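Local coordinates for hemin degrading factor (Pseudomonas aeruginosa, PDB 4MF9), which binds heme and takes part in its trafficking and probably its degradation, at residues A[22-27]-A[37-42]. Sequence-based numbering, arbitrary orientation.
Sequences RAWQDL and RDAAAL
Leu27 leans from helix 17-30 onto helix 36-42. Its CB points at the partner helix and CG carries the chain onward to the fork, where CD1 is the branch that makes the contact: it lies 3.9 Å from Leu42 CB and 4.0 Å from Ala39 CB. CD2 makes none with 37-42. The CD1 methyl thus bridges two positions one turn apart, while the Leu27 and Leu42 side chains cross at about a right angle. Ala39 also takes up Trp24: Ala39 CB sits 3.6 Å from Trp24 CD1 and 3.7 Å from Trp24 NE1, meeting the pyrrole end of the indole obliquely. A chi1 of 173° sets the ring opposite the backbone N and beside the carbonyl carbon. These are two consecutive helices joined by the short loop after helix 17-30, packed across each other in the N-terminal part of this HemS/ChuX-family protein, away from the heme pocket; their local axes approach to 10.3 Å at 115°. The contacts between the two segments are apolar side-chain contacts, without a hydrogen bond. Leu43, Leu50 of helix 47-52 and Arg54 also touch Trp24, which is buried; Leu27 also touches Leu34, and Leu42 touches Arg31. Gln25 NE2 lies over one face of the Trp24 ring, near its margin, 3.0 Å from the ring plane.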
# COMPACT_ATOMS: atom_id res chain seq x y z
N ARG A 22 -16.47 -0.49 -24.00
CA ARG A 22 -17.14 -1.60 -24.65
C ARG A 22 -16.32 -2.86 -24.69
O ARG A 22 -16.81 -3.93 -24.45
CB ARG A 22 -17.64 -1.23 -26.05
CG ARG A 22 -18.26 -2.36 -26.87
CD ARG A 22 -19.24 -3.25 -26.10
NE ARG A 22 -19.76 -4.40 -26.87
CZ ARG A 22 -20.71 -4.35 -27.81
NH1 ARG A 22 -21.27 -3.21 -28.15
NH2 ARG A 22 -21.09 -5.45 -28.42
N ALA A 23 -15.05 -2.71 -24.97
CA ALA A 23 -14.10 -3.81 -25.01
C ALA A 23 -13.97 -4.45 -23.63
O ALA A 23 -13.86 -5.68 -23.50
CB ALA A 23 -12.74 -3.31 -25.48
N TRP A 24 -13.96 -3.62 -22.61
CA TRP A 24 -13.90 -4.08 -21.25
C TRP A 24 -15.13 -4.86 -20.81
O TRP A 24 -15.01 -5.92 -20.28
CB TRP A 24 -13.67 -2.92 -20.32
CG TRP A 24 -13.75 -3.27 -18.83
CD1 TRP A 24 -13.24 -4.34 -18.22
CD2 TRP A 24 -14.35 -2.49 -17.83
NE1 TRP A 24 -13.45 -4.28 -16.90
CE2 TRP A 24 -14.15 -3.16 -16.62
CE3 TRP A 24 -15.09 -1.32 -17.85
CZ2 TRP A 24 -14.67 -2.70 -15.45
CZ3 TRP A 24 -15.57 -0.84 -16.68
CH2 TRP A 24 -15.38 -1.53 -15.49
N GLN A 25 -16.31 -4.33 -21.11
CA GLN A 25 -17.58 -5.00 -20.80
C GLN A 25 -17.71 -6.35 -21.52
O GLN A 25 -18.27 -7.30 -20.97
CB GLN A 25 -18.76 -4.10 -21.18
CG GLN A 25 -18.79 -2.78 -20.43
CD GLN A 25 -18.89 -2.95 -18.92
OE1 GLN A 25 -19.79 -3.63 -18.42
NE2 GLN A 25 -17.96 -2.35 -18.19
N ASP A 26 -17.21 -6.41 -22.75
CA ASP A 26 -17.16 -7.66 -23.50
C ASP A 26 -16.26 -8.68 -22.80
O ASP A 26 -16.60 -9.87 -22.69
CB ASP A 26 -16.65 -7.38 -24.92
CG ASP A 26 -17.68 -6.69 -25.79
OD1 ASP A 26 -18.88 -6.71 -25.42
OD2 ASP A 26 -17.30 -6.16 -26.86
N LEU A 27 -15.11 -8.21 -22.33
CA LEU A 27 -14.17 -9.03 -21.60
C LEU A 27 -14.74 -9.50 -20.30
O LEU A 27 -14.78 -10.69 -20.05
CB LEU A 27 -12.95 -8.22 -21.25
CG LEU A 27 -11.61 -8.92 -21.37
CD1 LEU A 27 -10.56 -8.32 -20.47
CD2 LEU A 27 -11.69 -10.42 -21.17
N ARG A 37 -8.04 -4.02 -12.69
CA ARG A 37 -6.63 -4.03 -12.92
C ARG A 37 -6.20 -5.15 -13.86
O ARG A 37 -5.43 -4.94 -14.71
CB ARG A 37 -5.92 -4.08 -11.58
CG ARG A 37 -4.61 -4.77 -11.52
CD ARG A 37 -4.32 -5.17 -10.10
NE ARG A 37 -3.08 -4.57 -9.69
CZ ARG A 37 -1.91 -5.08 -9.95
NH1 ARG A 37 -1.84 -6.20 -10.61
NH2 ARG A 37 -0.83 -4.50 -9.55
N ASP A 38 -6.73 -6.35 -13.68
CA ASP A 38 -6.43 -7.44 -14.58
C ASP A 38 -6.93 -7.17 -15.99
O ASP A 38 -6.18 -7.32 -16.93
CB ASP A 38 -7.10 -8.71 -14.10
CG ASP A 38 -6.72 -9.09 -12.70
OD1 ASP A 38 -5.66 -9.61 -12.50
OD2 ASP A 38 -7.48 -8.86 -11.82
N ALA A 39 -8.17 -6.73 -16.09
CA ALA A 39 -8.77 -6.42 -17.39
C ALA A 39 -7.98 -5.36 -18.15
O ALA A 39 -7.73 -5.51 -19.35
CB ALA A 39 -10.21 -6.00 -17.23
N ALA A 40 -7.60 -4.29 -17.46
CA ALA A 40 -6.82 -3.22 -18.07
C ALA A 40 -5.56 -3.78 -18.74
O ALA A 40 -5.22 -3.39 -19.85
CB ALA A 40 -6.45 -2.16 -17.04
N ALA A 41 -4.88 -4.69 -18.05
CA ALA A 41 -3.71 -5.33 -18.59
C ALA A 41 -4.00 -6.14 -19.84
O ALA A 41 -3.30 -6.00 -20.83
CB ALA A 41 -3.07 -6.21 -17.55
N LEU A 42 -5.06 -6.92 -19.81
CA LEU A 42 -5.50 -7.69 -20.98
C LEU A 42 -5.91 -6.78 -22.14
O LEU A 42 -5.73 -7.14 -23.30
CB LEU A 42 -6.66 -8.62 -20.62
CG LEU A 42 -6.35 -10.02 -20.07
CD1 LEU A 42 -5.29 -10.71 -20.92
CD2 LEU A 42 -5.95 -9.98 -18.61